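Local coordinates for protein hemolysins related proteins containing CBS domains (Klebsiella pneumoniae subsp. pneumoniae, PDB 3HF7) that is of unknown function but binds AMP in a pair of CBS domains, which form one part of a longer, probably membrane-embedded protein, at residues V27-L40 and S50-T62. Sequence-based numbering, arbitrary orientation.
Sequences VRQLTHSPHGRIVL and SMLRVREAYRLMT. With AMP (adenosine monophosphate), chain B.
Strands 37-40 and 50-53 pair antiparallel, with I38 and L52 exchanging both backbone bonds (I38 N to L52 O 3.0 Å, L52 N to I38 O 2.9 Å), while the axes of helices 27-31 and 54-61 pass 10.9 Å apart at 121°. Where the pairing runs out, V54 N donates to G36 O (2.8 Å); V54 packs CG2 on I38 CG1 and sets CG1 over the rim of one face of the Y58 ring. Y58 OH donates to L30 O (2.7 Å), which lies at the ring edge and also accepts from S33 N. With CG anti to its N (chi1 -172°), L30 crosses L52 at about a right angle, CD1 against CD1, and its CD2 touches both A57 CB and M61 SD. The M61 methyl goes further, to T31 CG2 and V27 CG1. On the sheet face of R37, its bent chain runs beside R53, whose CG and CD cover one guanidinium face; R53 NE forms a salt bridge with D77. The loop and the start of strand 37-40 form one side of the AMP site: H35 lays its ring face over the adenine, its ND1 donates to O1P (2.7 Å) and G36 N to O2P (2.8 Å), and R37 O accepts from N6 (2.9 Å); V15, T117 and D120 add bonds. This hairpin with flanking helices belongs to a CBS domain, nucleotide at its entry; strand 16-18 flanks strand 37-41, and helix 69-75 packs on L40 and L52.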
# COMPACT_ATOMS: atom_id res chain seq x y z
N VAL A 27 -2.84 13.09 -10.52
CA VAL A 27 -3.55 12.27 -11.49
C VAL A 27 -2.54 11.61 -12.43
O VAL A 27 -2.62 10.41 -12.69
CB VAL A 27 -4.56 13.07 -12.33
CG1 VAL A 27 -5.35 12.14 -13.24
CG2 VAL A 27 -5.50 13.85 -11.43
N ARG A 28 -1.59 12.38 -12.93
CA ARG A 28 -0.59 11.82 -13.82
C ARG A 28 0.06 10.60 -13.15
O ARG A 28 0.20 9.56 -13.78
CB ARG A 28 0.46 12.88 -14.19
CG ARG A 28 1.31 12.53 -15.42
CD ARG A 28 2.21 13.72 -15.84
NE ARG A 28 2.89 14.33 -14.69
CZ ARG A 28 2.71 15.59 -14.26
NH1 ARG A 28 1.88 16.42 -14.90
NH2 ARG A 28 3.38 16.02 -13.20
N GLN A 29 0.41 10.72 -11.86
CA GLN A 29 1.05 9.62 -11.13
C GLN A 29 0.12 8.42 -10.97
O GLN A 29 0.53 7.26 -11.11
CB GLN A 29 1.51 10.07 -9.76
CG GLN A 29 2.79 10.87 -9.76
CD GLN A 29 3.10 11.40 -8.38
OE1 GLN A 29 3.45 10.64 -7.47
NE2 GLN A 29 2.98 12.72 -8.21
N LEU A 30 -1.13 8.72 -10.67
CA LEU A 30 -2.15 7.71 -10.47
C LEU A 30 -2.31 6.88 -11.73
O LEU A 30 -2.19 5.67 -11.70
CB LEU A 30 -3.45 8.40 -10.10
CG LEU A 30 -4.60 7.53 -9.67
CD1 LEU A 30 -4.24 6.88 -8.37
CD2 LEU A 30 -5.82 8.41 -9.52
N THR A 31 -2.55 7.55 -12.85
CA THR A 31 -2.73 6.87 -14.13
C THR A 31 -1.50 6.09 -14.60
O THR A 31 -1.62 5.19 -15.42
CB THR A 31 -3.18 7.85 -15.24
OG1 THR A 31 -2.18 8.84 -15.44
CG2 THR A 31 -4.49 8.53 -14.84
N HIS A 32 -0.32 6.45 -14.09
CA HIS A 32 0.96 5.80 -14.45
C HIS A 32 1.42 4.79 -13.40
O HIS A 32 2.56 4.31 -13.46
CB HIS A 32 2.07 6.84 -14.65
CG HIS A 32 1.96 7.60 -15.93
ND1 HIS A 32 0.91 8.46 -16.20
CD2 HIS A 32 2.77 7.63 -17.02
CE1 HIS A 32 1.08 8.99 -17.41
NE2 HIS A 32 2.19 8.50 -17.92
N SER A 33 0.53 4.46 -12.45
CA SER A 33 0.85 3.54 -11.36
C SER A 33 1.29 2.17 -11.88
O SER A 33 0.53 1.53 -12.61
CB SER A 33 -0.34 3.40 -10.42
OG SER A 33 -0.13 2.36 -9.47
N PRO A 34 2.51 1.73 -11.53
CA PRO A 34 2.96 0.42 -11.99
C PRO A 34 2.37 -0.75 -11.21
O PRO A 34 2.68 -1.90 -11.51
CB PRO A 34 4.47 0.48 -11.81
CG PRO A 34 4.67 1.44 -10.70
CD PRO A 34 3.59 2.47 -10.85
N HIS A 35 1.50 -0.48 -10.24
CA HIS A 35 0.94 -1.52 -9.36
C HIS A 35 -0.55 -1.35 -9.07
O HIS A 35 -1.11 -0.28 -9.29
CB HIS A 35 1.69 -1.53 -8.03
CG HIS A 35 3.13 -1.92 -8.16
ND1 HIS A 35 3.52 -3.21 -8.44
CD2 HIS A 35 4.26 -1.18 -8.08
CE1 HIS A 35 4.83 -3.26 -8.52
NE2 HIS A 35 5.31 -2.04 -8.31
N GLY A 36 -1.17 -2.40 -8.53
CA GLY A 36 -2.60 -2.40 -8.24
C GLY A 36 -3.03 -1.55 -7.05
O GLY A 36 -4.13 -0.97 -7.06
N ARG A 37 -2.20 -1.51 -6.02
CA ARG A 37 -2.44 -0.63 -4.87
C ARG A 37 -1.26 0.33 -4.72
O ARG A 37 -0.14 0.01 -5.10
CB ARG A 37 -2.65 -1.43 -3.58
CG ARG A 37 -3.29 -2.81 -3.73
CD ARG A 37 -4.80 -2.75 -3.56
NE ARG A 37 -5.32 -3.30 -2.29
CZ ARG A 37 -5.97 -4.45 -2.18
NH1 ARG A 37 -6.15 -5.18 -3.28
NH2 ARG A 37 -6.44 -4.89 -1.00
N ILE A 38 -1.51 1.53 -4.20
CA ILE A 38 -0.42 2.49 -3.96
C ILE A 38 -0.71 3.34 -2.76
O ILE A 38 -1.87 3.61 -2.45
CB ILE A 38 -0.18 3.42 -5.15
CG1 ILE A 38 -1.50 4.03 -5.63
CG2 ILE A 38 0.58 2.70 -6.25
CD1 ILE A 38 -1.46 5.50 -5.71
N VAL A 39 0.36 3.79 -2.10
CA VAL A 39 0.24 4.51 -0.84
C VAL A 39 -0.06 5.98 -1.11
O VAL A 39 0.58 6.61 -1.96
CB VAL A 39 1.51 4.36 0.06
CG1 VAL A 39 1.28 4.97 1.44
CG2 VAL A 39 1.92 2.90 0.20
N LEU A 40 -1.05 6.51 -0.40
CA LEU A 40 -1.28 7.94 -0.35
C LEU A 40 -0.65 8.48 0.93
O LEU A 40 -0.91 7.97 2.02
CB LEU A 40 -2.79 8.23 -0.38
CG LEU A 40 -3.59 7.72 -1.58
CD1 LEU A 40 -5.07 8.12 -1.42
CD2 LEU A 40 -3.01 8.21 -2.93
N SER A 50 -3.29 6.32 3.53
CA SER A 50 -4.18 5.25 3.10
C SER A 50 -3.59 4.45 1.96
O SER A 50 -2.58 4.82 1.36
CB SER A 50 -5.53 5.85 2.71
OG SER A 50 -5.32 6.98 1.88
N MET A 51 -4.23 3.32 1.67
CA MET A 51 -3.83 2.47 0.56
C MET A 51 -4.94 2.54 -0.47
O MET A 51 -6.11 2.32 -0.15
CB MET A 51 -3.58 1.04 1.06
CG MET A 51 -2.99 0.12 0.03
SD MET A 51 -1.23 0.39 -0.27
CE MET A 51 -0.56 -0.01 1.35
N LEU A 52 -4.59 2.87 -1.71
CA LEU A 52 -5.59 3.18 -2.73
C LEU A 52 -5.54 2.12 -3.79
O LEU A 52 -4.46 1.85 -4.35
CB LEU A 52 -5.29 4.56 -3.35
CG LEU A 52 -6.29 5.40 -4.18
CD1 LEU A 52 -5.95 5.39 -5.66
CD2 LEU A 52 -7.76 5.04 -3.94
N ARG A 53 -6.69 1.49 -4.05
CA ARG A 53 -6.76 0.52 -5.12
C ARG A 53 -6.86 1.31 -6.39
O ARG A 53 -7.85 2.00 -6.61
CB ARG A 53 -7.93 -0.42 -4.94
CG ARG A 53 -7.74 -1.31 -3.75
CD ARG A 53 -8.96 -2.11 -3.42
NE ARG A 53 -9.91 -1.33 -2.64
CZ ARG A 53 -11.06 -0.88 -3.12
NH1 ARG A 53 -11.41 -1.14 -4.37
NH2 ARG A 53 -11.88 -0.17 -2.33
N VAL A 54 -5.81 1.24 -7.18
CA VAL A 54 -5.72 2.00 -8.42
C VAL A 54 -6.93 1.75 -9.34
O VAL A 54 -7.58 2.71 -9.80
CB VAL A 54 -4.38 1.69 -9.15
CG1 VAL A 54 -4.25 2.50 -10.39
CG2 VAL A 54 -3.22 2.02 -8.24
N ARG A 55 -7.25 0.47 -9.56
CA ARG A 55 -8.36 0.04 -10.43
C ARG A 55 -9.66 0.72 -10.04
O ARG A 55 -10.46 1.07 -10.90
CB ARG A 55 -8.55 -1.48 -10.38
CG ARG A 55 -9.94 -1.94 -10.78
CD ARG A 55 -9.92 -3.29 -11.46
NE ARG A 55 -10.37 -4.36 -10.58
CZ ARG A 55 -9.58 -5.05 -9.77
NH1 ARG A 55 -8.25 -4.80 -9.68
NH2 ARG A 55 -10.13 -5.99 -9.02
N GLU A 56 -9.85 0.90 -8.74
CA GLU A 56 -10.99 1.61 -8.21
C GLU A 56 -10.97 3.08 -8.61
O GLU A 56 -12.01 3.66 -8.96
CB GLU A 56 -10.95 1.52 -6.70
CG GLU A 56 -12.26 1.17 -6.05
CD GLU A 56 -13.44 1.62 -6.86
OE1 GLU A 56 -14.08 2.63 -6.47
OE2 GLU A 56 -13.72 0.97 -7.90
N ALA A 57 -9.80 3.70 -8.54
CA ALA A 57 -9.67 5.12 -8.80
C ALA A 57 -9.97 5.38 -10.27
O ALA A 57 -10.74 6.28 -10.62
CB ALA A 57 -8.26 5.59 -8.45
N TYR A 58 -9.35 4.55 -11.12
CA TYR A 58 -9.57 4.59 -12.56
C TYR A 58 -11.04 4.50 -12.86
O TYR A 58 -11.56 5.26 -13.67
CB TYR A 58 -8.89 3.40 -13.19
CG TYR A 58 -7.41 3.51 -13.25
CD1 TYR A 58 -6.75 4.60 -12.67
CD2 TYR A 58 -6.65 2.52 -13.89
CE1 TYR A 58 -5.37 4.71 -12.72
CE2 TYR A 58 -5.26 2.62 -13.95
CZ TYR A 58 -4.63 3.72 -13.36
OH TYR A 58 -3.26 3.82 -13.41
N ARG A 59 -11.70 3.55 -12.20
CA ARG A 59 -13.12 3.34 -12.36
C ARG A 59 -13.85 4.64 -12.05
O ARG A 59 -14.68 5.08 -12.82
CB ARG A 59 -13.59 2.20 -11.45
CG ARG A 59 -15.00 1.75 -11.70
CD ARG A 59 -15.55 0.98 -10.53
NE ARG A 59 -16.87 1.48 -10.16
CZ ARG A 59 -17.12 2.30 -9.13
NH1 ARG A 59 -18.37 2.70 -8.88
NH2 ARG A 59 -16.13 2.71 -8.33
N LEU A 60 -13.51 5.26 -10.92
CA LEU A 60 -14.21 6.48 -10.51
C LEU A 60 -13.97 7.63 -11.48
O LEU A 60 -14.87 8.44 -11.76
CB LEU A 60 -13.79 6.86 -9.10
CG LEU A 60 -14.27 5.84 -8.08
CD1 LEU A 60 -13.52 5.97 -6.78
CD2 LEU A 60 -15.77 5.98 -7.86
N MET A 61 -12.74 7.67 -12.01
CA MET A 61 -12.31 8.68 -12.96
C MET A 61 -13.14 8.64 -14.23
O MET A 61 -13.39 9.69 -14.82
CB MET A 61 -10.82 8.49 -13.29
CG MET A 61 -9.88 9.11 -12.28
SD MET A 61 -8.18 8.51 -12.42
CE MET A 61 -7.62 9.23 -13.95
N THR A 62 -13.56 7.45 -14.65
CA THR A 62 -14.33 7.28 -15.88
C THR A 62 -15.77 7.78 -15.76
O THR A 62 -16.45 7.94 -16.77
CB THR A 62 -14.38 5.81 -16.35
OG1 THR A 62 -15.03 5.02 -15.36
CG2 THR A 62 -13.00 5.25 -16.60
P AMP B . 0.85 -5.73 -8.60
O1P AMP B . 1.89 -5.05 -9.46
O2P AMP B . -0.03 -4.82 -7.78
O3P AMP B . 0.06 -6.83 -9.26
O5' AMP B . 1.71 -6.56 -7.50
C5' AMP B . 2.93 -7.24 -7.83
C4' AMP B . 3.93 -7.18 -6.68
O4' AMP B . 4.63 -5.94 -6.67
C3' AMP B . 3.29 -7.32 -5.29
O3' AMP B . 3.23 -8.67 -4.80
C2' AMP B . 4.17 -6.46 -4.41
O2' AMP B . 5.20 -7.24 -3.83
C1' AMP B . 4.80 -5.45 -5.34
N9 AMP B . 4.07 -4.18 -5.08
C8 AMP B . 2.73 -4.09 -5.04
N7 AMP B . 2.33 -2.83 -4.78
C5 AMP B . 3.41 -2.08 -4.62
C6 AMP B . 3.65 -0.66 -4.32
N6 AMP B . 2.60 0.19 -4.14
N1 AMP B . 4.94 -0.25 -4.24
C2 AMP B . 5.98 -1.10 -4.42
N3 AMP B . 5.82 -2.41 -4.69
C4 AMP B . 4.58 -2.96 -4.81